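Local coordinates for NDP-rhamnosyltransferase (Saccharopolyspora spinosa, PDB 3UYL), which is a glycosyltransferase of the GT-B fold, built from two Rossmann-like domains that face each other across a cleft, at residues C222-R227 against V254-P259; P10-L15 against P38-T43; G306-V311 against A361-L366. One frame throughout, in Å; residues are numbered along the deposited sequence.

Contact 1 (C222-R227 against V254-P259); sequences CICMGR and VIAVPP. With TYD (thymidine-5'-diphosphate), chain C.
The chain from Cys222 runs parallel to that from Val254, pairing Cys222 with Val254 and Ile223 with Ile255, with short axes 4.6 Å apart and inclined by 18°. Ile223 stitches the pair from both ends of its residue: its N donates to Val254 O (2.9 Å), and its O receives the N-H of Ala256 (2.8 Å between O and N). Beyond these rungs the strands part, and a water takes the N-H of Met225 and donates to Ala256 O. Ile223 and Ile255 lie side by side, CD1 of the former against CG1 of the latter (4.1 Å), both touching Val242 of helix 236-247. On the other face Cys224 CB meets Ala256 CB (3.9 Å). Farther on, Pro258 CG packs against Arg227 CB. The arginine chain leaves extended and bends at chi3 (-59°), taking NE to a salt bridge with Glu260 while NH2 stays near Pro258 CB. The thymine of the bound thymidine-5'-diphosphate rests at this end, its O4 3.4 Å from Ala256 CB and its C5M 3.7 Å from Pro258 CD. Adjacent parallel strands joined through helices form a beta-alpha-beta crossover, here at the nucleotide site of a Rossmann-like domain.

Contact 2 (P10-L15 against P38-T43); sequences PYPTHL and PELQAT. With TYD (thymidine-5'-diphosphate), chain C.
Thr43 reaches across to Pro12 and Leu15 with every atom of its side chain. CB lies 4.1 Å from Leu15 CD2, the two side chains sliding past each other in opposite directions. The branches then divide the work: a chi1 of -47° sets OG1 anti to the carbonyl carbon and beside the Pro12 ring, 3.6 Å from Pro12 CB, while CG2 meets both Pro12 O (4.0 Å) and Leu15 CD2. One turn earlier in helix 38-46, Leu40 fills the middle. Its CG approaches Pro10 CA, and CD2 is wedged against the backbone, 3.7 Å from Tyr11 C and 3.8 Å from Pro12 N, and touches Leu15 CB on another side. At the outer rim the chain of Glu39, bent at chi2, runs alongside Pro10 and brings OE2 to 3.7 Å from Pro10 CB. The join is thus one of van der Waals contacts, Leu40 and Leu15 at its apolar middle, oxygens of Thr43 and Glu39 against proline carbons. Behind it, Tyr11 is the N-cap of helix 12-16 and sets CD2 over one face of the His14 ring, toward its rim; His14 also stacks with Trp143 and bonds Asp121 through ND1. Tyr11 and Pro12 also touch Met228 of helix 227-233. Both segments follow neighbouring parallel strands, 3-7 and 31-36, an arrangement characteristic of a Rossmann-like domain; the first lines the interdomain cleft of the GT-B fold.

Contact 3 (G306-V311 against A361-L366); sequences GIPQLV and AAAIKL. Unlike the reference sequence in segment 361-366: Ala361 (reference Ser).
Gly306 and Ala363 touch most closely, the glycine carbonyl O lying 3.6 Å from Ala363 CB. That single methyl is shared by the next two residues as well, since Ile307 C and Pro308 N each stand 4.0 Å from it; Pro308 CD adds a looser apolar touch. Beside it, Gly306 CA sits against the helix backbone, 3.9 Å from Ile364 N, and the side chain of Ile364 folds over it. A chi1 of -63° turns CG1 of Ile364 toward the glycine, so that CG1 comes within 4.1 Å of Gly306 CA and CD1 within 4.2 Å. The CA atoms of Gly306 and Ile364 approach to 4.3 Å, as the side of Gly306 where other residues carry CB is bare and faces Ile364 CD1. With a positive phi of 64°, which glycine readily adopts, Gly306 closes helix 296-304 in a Schellman motif and turns the chain toward strand 309-311. Pro308 in turn rests on Val353 of helix 343-354, and Ala363 also touches Ala330. Farther along its helix, Leu366 packs on Thr303 and Leu325. Helix 357-371 is thereby laid across the turn between helix 296-304 and strand 309-311, a strand flanked in the sheet by 289-292 and 331-333.

From the N terminus, contact 2 comes first, joining the start of helix 12-16 to helix 38-46 and closing a loop of 22 residues within the N-terminal sheet's domain. Contact 1 follows, spanning 26 residues, mostly helical, between neighbouring strands of the second sheet. Contact 3 closes the longest loop, 49 residues, and ties the turn before strand 309-311 of that same sheet to helix 357-371. The three loops succeed one another along the chain, neither nesting nor crossing. Contacts 1 and 2, with centres about 18 Å apart, approach thymidine-5'-diphosphate from the two domains, whereas contacts 2 and 3 lie on opposite sides of the chain's centre, their own centres about 28 Å apart.

Contact 1 (C222-R227 against V254-P259)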
loop_
_atom_site.group_PDB
_atom_site.type_symbol
_atom_site.label_atom_id
_atom_site.label_comp_id
_atom_site.label_asym_id
_atom_site.label_seq_id
_atom_site.Cartn_x
_atom_site.Cartn_y
_atom_site.Cartn_z
ATOM N N CYS A 222 11.854 -17.331 16.164
ATOM C CA CYS A 222 10.954 -16.218 16.269
ATOM C C CYS A 222 9.682 -16.565 17.096
ATOM O O CYS A 222 8.977 -17.553 16.820
ATOM C CB CYS A 222 10.560 -15.737 14.847
ATOM S SG CYS A 222 9.425 -14.310 14.871
ATOM N N ILE A 223 9.347 -15.661 18.023
ATOM C CA ILE A 223 8.108 -15.704 18.779
ATOM C C ILE A 223 7.303 -14.526 18.298
ATOM O O ILE A 223 7.756 -13.428 18.376
ATOM C CB ILE A 223 8.369 -15.559 20.329
ATOM C CG1 ILE A 223 9.213 -16.740 20.831
ATOM C CG2 ILE A 223 7.051 -15.539 21.056
ATOM C CD1 ILE A 223 9.750 -16.498 22.260
ATOM N N CYS A 224 6.118 -14.765 17.770
ATOM C CA CYS A 224 5.210 -13.690 17.393
ATOM C C CYS A 224 3.790 -14.174 17.711
ATOM O O CYS A 224 3.301 -15.125 17.135
ATOM C CB CYS A 224 5.332 -13.389 15.877
ATOM S SG CYS A 224 4.226 -12.034 15.390
ATOM N N MET A 225 3.184 -13.569 18.704
ATOM C CA MET A 225 1.783 -13.711 18.938
ATOM C C MET A 225 1.260 -12.351 18.518
ATOM O O MET A 225 1.899 -11.313 18.822
ATOM C CB MET A 225 1.527 -13.972 20.407
ATOM C CG MET A 225 1.227 -15.445 20.638
ATOM S SD MET A 225 2.707 -15.964 21.390
ATOM C CE MET A 225 2.879 -17.699 21.006
ATOM N N GLY A 226 0.130 -12.294 17.851
ATOM C CA GLY A 226 -0.335 -10.937 17.486
ATOM C C GLY A 226 -1.037 -10.104 18.579
ATOM O O GLY A 226 -1.359 -10.614 19.684
ATOM N N ARG A 227 -1.251 -8.809 18.269
ATOM C CA ARG A 227 -1.984 -7.886 19.152
ATOM C C ARG A 227 -3.343 -8.444 19.509
ATOM O O ARG A 227 -3.752 -8.413 20.700
ATOM C CB ARG A 227 -2.195 -6.518 18.481
ATOM C CG ARG A 227 -2.820 -5.438 19.393
ATOM C CD ARG A 227 -3.107 -4.111 18.683
ATOM N NE ARG A 227 -1.887 -3.532 18.108
ATOM C CZ ARG A 227 -1.655 -3.387 16.796
ATOM N NH1 ARG A 227 -2.561 -3.764 15.888
ATOM N NH2 ARG A 227 -0.507 -2.854 16.378
ATOM N N VAL A 254 13.946 -14.262 18.773
ATOM C CA VAL A 254 13.597 -12.977 18.225
ATOM C C VAL A 254 12.105 -12.764 18.568
ATOM O O VAL A 254 11.260 -13.467 18.086
ATOM C CB VAL A 254 13.859 -12.906 16.701
ATOM C CG1 VAL A 254 13.495 -11.539 16.150
ATOM C CG2 VAL A 254 15.335 -13.162 16.429
ATOM N N ILE A 255 11.789 -11.843 19.469
ATOM C CA ILE A 255 10.392 -11.709 19.945
ATOM C C ILE A 255 9.743 -10.552 19.213
ATOM O O ILE A 255 10.124 -9.408 19.413
ATOM C CB ILE A 255 10.349 -11.530 21.501
ATOM C CG1 ILE A 255 11.166 -12.661 22.190
ATOM C CG2 ILE A 255 8.936 -11.507 22.042
ATOM C CD1 ILE A 255 11.735 -12.225 23.541
ATOM N N ALA A 256 8.766 -10.848 18.331
ATOM C CA ALA A 256 8.048 -9.797 17.563
ATOM C C ALA A 256 6.802 -9.438 18.369
ATOM O O ALA A 256 5.951 -10.294 18.605
ATOM C CB ALA A 256 7.703 -10.293 16.142
ATOM N N VAL A 257 6.735 -8.209 18.861
ATOM C CA VAL A 257 5.672 -7.751 19.787
ATOM C C VAL A 257 5.223 -6.420 19.309
ATOM O O VAL A 257 6.052 -5.656 18.803
ATOM C CB VAL A 257 6.145 -7.543 21.255
ATOM C CG1 VAL A 257 6.096 -8.859 22.002
ATOM C CG2 VAL A 257 7.502 -6.809 21.304
ATOM N N PRO A 258 3.910 -6.147 19.375
ATOM C CA PRO A 258 3.607 -4.733 19.121
ATOM C C PRO A 258 3.904 -3.836 20.383
ATOM O O PRO A 258 3.923 -4.345 21.541
ATOM C CB PRO A 258 2.114 -4.744 18.821
ATOM C CG PRO A 258 1.591 -5.919 19.600
ATOM C CD PRO A 258 2.727 -6.898 19.834
ATOM N N PRO A 259 4.092 -2.518 20.143
ATOM C CA PRO A 259 4.381 -1.534 21.193
ATOM C C PRO A 259 3.517 -1.729 22.456
ATOM O O PRO A 259 4.072 -1.935 23.529
ATOM C CB PRO A 259 4.125 -0.173 20.487
ATOM C CG PRO A 259 4.290 -0.461 19.009
ATOM C CD PRO A 259 3.805 -1.873 18.838
HETATM P PA TYD C . -1.763 -12.800 12.826
HETATM O O1A TYD C . -2.676 -13.311 11.748
HETATM O O2A TYD C . -0.492 -13.589 13.164
HETATM O O3A TYD C . -2.727 -12.726 14.156
HETATM P PB TYD C . -2.603 -11.729 15.441
HETATM O O1B TYD C . -2.552 -10.288 14.945
HETATM O O2B TYD C . -3.763 -11.843 16.410
HETATM O O3B TYD C . -1.345 -12.442 15.950
HETATM O "O5'" TYD C . -1.430 -11.248 12.373
HETATM C "C5'" TYD C . -0.360 -10.377 12.856
HETATM C "C4'" TYD C . 0.275 -9.637 11.662
HETATM O "O4'" TYD C . 1.226 -8.695 12.180
HETATM C "C3'" TYD C . 1.062 -10.600 10.748
HETATM O "O3'" TYD C . 1.126 -10.196 9.387
HETATM C "C2'" TYD C . 2.490 -10.437 11.184
HETATM C "C1'" TYD C . 2.508 -8.989 11.650
HETATM N N1 TYD C . 3.472 -8.590 12.659
HETATM C C2 TYD C . 4.810 -8.331 12.262
HETATM O O2 TYD C . 5.150 -8.509 11.084
HETATM N N3 TYD C . 5.726 -7.928 13.146
HETATM C C4 TYD C . 5.347 -7.743 14.431
HETATM O O4 TYD C . 6.180 -7.371 15.242
HETATM C C5 TYD C . 3.945 -7.992 14.882
HETATM C C5M TYD C . 3.535 -7.776 16.311
HETATM C C6 TYD C . 3.047 -8.417 13.938
HETATM O O HOH W 1 4.236 -11.539 20.020
#

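Contact 2 (P10-L15 against P38-T43)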
loop_
_atom_site.group_PDB
_atom_site.type_symbol
_atom_site.label_atom_id
_atom_site.label_comp_id
_atom_site.label_asym_id
_atom_site.label_seq_id
_atom_site.Cartn_x
_atom_site.Cartn_y
_atom_site.Cartn_z
ATOM N N PRO A 10 -14.197 -6.075 11.872
ATOM C CA PRO A 10 -13.254 -5.203 12.532
ATOM C C PRO A 10 -12.050 -5.901 13.190
ATOM O O PRO A 10 -11.681 -5.608 14.360
ATOM C CB PRO A 10 -14.137 -4.404 13.504
ATOM C CG PRO A 10 -15.250 -5.330 13.847
ATOM C CD PRO A 10 -15.510 -6.096 12.574
ATOM N N TYR A 11 -11.399 -6.792 12.427
ATOM C CA TYR A 11 -10.134 -7.409 12.857
ATOM C C TYR A 11 -9.044 -7.146 11.858
ATOM O O TYR A 11 -9.178 -7.528 10.689
ATOM C CB TYR A 11 -10.240 -8.909 12.978
ATOM C CG TYR A 11 -11.347 -9.390 13.845
ATOM C CD1 TYR A 11 -11.314 -9.209 15.222
ATOM C CD2 TYR A 11 -12.412 -10.062 13.294
ATOM C CE1 TYR A 11 -12.341 -9.694 16.034
ATOM C CE2 TYR A 11 -13.435 -10.563 14.087
ATOM C CZ TYR A 11 -13.409 -10.381 15.450
ATOM O OH TYR A 11 -14.462 -10.897 16.190
ATOM N N PRO A 12 -7.946 -6.518 12.327
ATOM C CA PRO A 12 -6.858 -6.108 11.422
ATOM C C PRO A 12 -6.369 -7.184 10.495
ATOM O O PRO A 12 -6.254 -6.919 9.273
ATOM C CB PRO A 12 -5.757 -5.650 12.391
ATOM C CG PRO A 12 -6.499 -5.100 13.552
ATOM C CD PRO A 12 -7.735 -5.989 13.701
ATOM N N THR A 13 -6.081 -8.387 11.017
ATOM C CA THR A 13 -5.556 -9.438 10.143
ATOM C C THR A 13 -6.532 -9.884 9.031
ATOM O O THR A 13 -6.089 -10.312 7.956
ATOM C CB THR A 13 -4.988 -10.643 10.936
ATOM O OG1 THR A 13 -5.994 -11.123 11.809
ATOM C CG2 THR A 13 -3.924 -10.196 11.903
ATOM N N HIS A 14 -7.856 -9.759 9.224
ATOM C CA HIS A 14 -8.777 -10.089 8.063
ATOM C C HIS A 14 -8.609 -9.103 6.915
ATOM O O HIS A 14 -8.723 -9.457 5.750
ATOM C CB HIS A 14 -10.251 -10.128 8.462
ATOM C CG HIS A 14 -10.570 -11.192 9.491
ATOM N ND1 HIS A 14 -11.802 -11.666 9.672
ATOM C CD2 HIS A 14 -9.767 -11.855 10.372
ATOM C CE1 HIS A 14 -11.773 -12.583 10.647
ATOM N NE2 HIS A 14 -10.528 -12.693 11.065
ATOM N N LEU A 15 -8.401 -7.848 7.268
ATOM C CA LEU A 15 -8.113 -6.804 6.279
ATOM C C LEU A 15 -6.717 -6.967 5.675
ATOM O O LEU A 15 -6.548 -7.015 4.424
ATOM C CB LEU A 15 -8.303 -5.420 6.903
ATOM C CG LEU A 15 -7.858 -4.301 5.961
ATOM C CD1 LEU A 15 -8.635 -4.311 4.624
ATOM C CD2 LEU A 15 -7.974 -2.929 6.637
ATOM N N PRO A 38 -13.708 2.211 13.243
ATOM C CA PRO A 38 -12.523 2.778 13.943
ATOM C C PRO A 38 -11.361 1.810 14.097
ATOM O O PRO A 38 -10.207 2.184 13.845
ATOM C CB PRO A 38 -13.080 3.128 15.335
ATOM C CG PRO A 38 -14.497 3.577 15.031
ATOM C CD PRO A 38 -14.955 2.694 13.872
ATOM N N GLU A 39 -11.657 0.572 14.483
ATOM C CA GLU A 39 -10.589 -0.405 14.739
ATOM C C GLU A 39 -9.812 -0.728 13.474
ATOM O O GLU A 39 -8.724 -1.242 13.562
ATOM C CB GLU A 39 -11.162 -1.722 15.320
ATOM C CG GLU A 39 -12.103 -1.550 16.505
ATOM C CD GLU A 39 -13.585 -1.512 16.119
ATOM O OE1 GLU A 39 -14.028 -0.628 15.339
ATOM O OE2 GLU A 39 -14.327 -2.380 16.622
ATOM N N LEU A 40 -10.371 -0.461 12.301
ATOM C CA LEU A 40 -9.670 -0.810 11.062
ATOM C C LEU A 40 -8.932 0.329 10.376
ATOM O O LEU A 40 -8.200 0.099 9.417
ATOM C CB LEU A 40 -10.614 -1.406 10.028
ATOM C CG LEU A 40 -11.007 -2.878 10.191
ATOM C CD1 LEU A 40 -11.830 -3.316 8.987
ATOM C CD2 LEU A 40 -9.779 -3.781 10.428
ATOM N N GLN A 41 -9.230 1.547 10.806
ATOM C CA GLN A 41 -8.792 2.784 10.146
ATOM C C GLN A 41 -7.244 2.767 9.934
ATOM O O GLN A 41 -6.733 2.907 8.793
ATOM C CB GLN A 41 -9.246 3.921 11.072
ATOM C CG GLN A 41 -9.604 5.240 10.462
ATOM C CD GLN A 41 -10.711 5.114 9.452
ATOM O OE1 GLN A 41 -11.882 4.875 9.786
ATOM N NE2 GLN A 41 -10.347 5.289 8.183
ATOM N N ALA A 42 -6.512 2.567 11.031
ATOM C CA ALA A 42 -5.052 2.535 10.984
ATOM C C ALA A 42 -4.470 1.405 10.091
ATOM O O ALA A 42 -3.572 1.654 9.295
ATOM C CB ALA A 42 -4.479 2.549 12.396
ATOM N N THR A 43 -5.000 0.186 10.165
ATOM C CA THR A 43 -4.535 -0.853 9.260
ATOM C C THR A 43 -4.730 -0.482 7.772
ATOM O O THR A 43 -3.810 -0.634 6.922
ATOM C CB THR A 43 -5.271 -2.164 9.578
ATOM O OG1 THR A 43 -5.233 -2.362 10.979
ATOM C CG2 THR A 43 -4.601 -3.343 8.925
HETATM P PA TYD C . -1.763 -12.800 12.826
HETATM O O1A TYD C . -2.676 -13.311 11.748
HETATM O O2A TYD C . -0.492 -13.589 13.164
HETATM O O3A TYD C . -2.727 -12.726 14.156
HETATM P PB TYD C . -2.603 -11.729 15.441
HETATM O O1B TYD C . -2.552 -10.288 14.945
HETATM O O2B TYD C . -3.763 -11.843 16.410
HETATM O O3B TYD C . -1.345 -12.442 15.950
HETATM O "O5'" TYD C . -1.430 -11.248 12.373
HETATM C "C5'" TYD C . -0.360 -10.377 12.856
HETATM C "C4'" TYD C . 0.275 -9.637 11.662
HETATM O "O4'" TYD C . 1.226 -8.695 12.180
HETATM C "C3'" TYD C . 1.062 -10.600 10.748
HETATM O "O3'" TYD C . 1.126 -10.196 9.387
HETATM C "C2'" TYD C . 2.490 -10.437 11.184
HETATM C "C1'" TYD C . 2.508 -8.989 11.650
HETATM N N1 TYD C . 3.472 -8.590 12.659
HETATM C C2 TYD C . 4.810 -8.331 12.262
HETATM O O2 TYD C . 5.150 -8.509 11.084
HETATM N N3 TYD C . 5.726 -7.928 13.146
HETATM C C4 TYD C . 5.347 -7.743 14.431
HETATM O O4 TYD C . 6.180 -7.371 15.242
HETATM C C5 TYD C . 3.945 -7.992 14.882
HETATM C C5M TYD C . 3.535 -7.776 16.311
HETATM C C6 TYD C . 3.047 -8.417 13.938
#

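Contact 3 (G306-V311 against A361-L366)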
loop_
_atom_site.group_PDB
_atom_site.type_symbol
_atom_site.label_atom_id
_atom_site.label_comp_id
_atom_site.label_asym_id
_atom_site.label_seq_id
_atom_site.Cartn_x
_atom_site.Cartn_y
_atom_site.Cartn_z
ATOM N N GLY A 306 8.643 -21.936 4.142
ATOM C CA GLY A 306 8.995 -23.265 4.574
ATOM C C GLY A 306 9.527 -23.307 5.991
ATOM O O GLY A 306 10.360 -24.150 6.317
ATOM N N ILE A 307 9.078 -22.407 6.838
ATOM C CA ILE A 307 9.523 -22.414 8.222
ATOM C C ILE A 307 8.477 -23.177 9.136
ATOM O O ILE A 307 7.307 -22.762 9.168
ATOM C CB ILE A 307 9.730 -21.007 8.835
ATOM C CG1 ILE A 307 10.643 -20.013 8.038
ATOM C CG2 ILE A 307 10.334 -21.200 10.228
ATOM C CD1 ILE A 307 11.908 -20.585 7.397
ATOM N N PRO A 308 8.910 -24.218 9.917
ATOM C CA PRO A 308 7.988 -24.989 10.746
ATOM C C PRO A 308 7.591 -24.170 11.926
ATOM O O PRO A 308 8.316 -23.230 12.267
ATOM C CB PRO A 308 8.818 -26.162 11.267
ATOM C CG PRO A 308 10.208 -25.828 10.993
ATOM C CD PRO A 308 10.239 -24.858 9.850
ATOM N N GLN A 309 6.433 -24.515 12.517
ATOM C CA GLN A 309 5.887 -23.758 13.647
ATOM C C GLN A 309 5.494 -24.625 14.812
ATOM O O GLN A 309 5.112 -25.811 14.668
ATOM C CB GLN A 309 4.630 -22.969 13.198
ATOM C CG GLN A 309 4.926 -22.015 12.059
ATOM C CD GLN A 309 4.017 -22.229 10.860
ATOM O OE1 GLN A 309 4.503 -22.565 9.762
ATOM N NE2 GLN A 309 2.725 -22.103 11.050
ATOM N N LEU A 310 5.552 -23.999 15.966
ATOM C CA LEU A 310 5.069 -24.566 17.192
ATOM C C LEU A 310 3.868 -23.640 17.494
ATOM O O LEU A 310 4.022 -22.426 17.585
ATOM C CB LEU A 310 6.087 -24.307 18.317
ATOM C CG LEU A 310 6.179 -25.317 19.446
ATOM C CD1 LEU A 310 7.164 -25.012 20.590
ATOM C CD2 LEU A 310 4.825 -25.630 19.959
ATOM N N VAL A 311 2.701 -24.210 17.618
ATOM C CA VAL A 311 1.472 -23.437 17.517
ATOM C C VAL A 311 0.767 -23.598 18.865
ATOM O O VAL A 311 0.605 -24.728 19.335
ATOM C CB VAL A 311 0.568 -23.937 16.353
ATOM C CG1 VAL A 311 -0.650 -23.001 16.195
ATOM C CG2 VAL A 311 1.375 -23.996 15.022
ATOM N N ALA A 361 11.139 -29.882 6.023
ATOM C CA ALA A 361 10.868 -30.451 4.697
ATOM C C ALA A 361 9.346 -30.528 4.499
ATOM O O ALA A 361 8.829 -30.148 3.441
ATOM C CB ALA A 361 11.524 -31.799 4.556
ATOM N N ALA A 362 8.625 -30.956 5.557
ATOM C CA ALA A 362 7.150 -30.928 5.519
ATOM C C ALA A 362 6.584 -29.533 5.309
ATOM O O ALA A 362 5.591 -29.381 4.615
ATOM C CB ALA A 362 6.537 -31.602 6.752
ATOM N N ALA A 363 7.209 -28.517 5.905
ATOM C CA ALA A 363 6.771 -27.133 5.728
ATOM C C ALA A 363 7.029 -26.609 4.284
ATOM O O ALA A 363 6.223 -25.875 3.737
ATOM C CB ALA A 363 7.436 -26.198 6.762
ATOM N N ILE A 364 8.149 -27.000 3.675
ATOM C CA ILE A 364 8.361 -26.765 2.217
ATOM C C ILE A 364 7.289 -27.386 1.300
ATOM O O ILE A 364 6.876 -26.800 0.287
ATOM C CB ILE A 364 9.792 -27.222 1.805
ATOM C CG1 ILE A 364 10.839 -26.367 2.558
ATOM C CG2 ILE A 364 9.978 -27.206 0.261
ATOM C CD1 ILE A 364 11.395 -25.207 1.788
ATOM N N LYS A 365 6.845 -28.573 1.633
ATOM C CA LYS A 365 5.740 -29.213 0.877
ATOM C C LYS A 365 4.493 -28.311 0.887
ATOM O O LYS A 365 3.844 -28.098 -0.153
ATOM C CB LYS A 365 5.440 -30.586 1.496
ATOM C CG LYS A 365 6.547 -31.624 1.188
ATOM C CD LYS A 365 6.655 -31.928 -0.308
ATOM C CE LYS A 365 7.942 -32.675 -0.616
ATOM N NZ LYS A 365 7.750 -33.253 -1.934
ATOM N N LEU A 366 4.123 -27.794 2.061
ATOM C CA LEU A 366 2.995 -26.858 2.156
ATOM C C LEU A 366 3.335 -25.587 1.344
ATOM O O LEU A 366 2.475 -25.011 0.653
ATOM C CB LEU A 366 2.683 -26.499 3.664
ATOM C CG LEU A 366 2.280 -27.709 4.562
ATOM C CD1 LEU A 366 2.043 -27.307 5.996
ATOM C CD2 LEU A 366 1.001 -28.261 4.011
#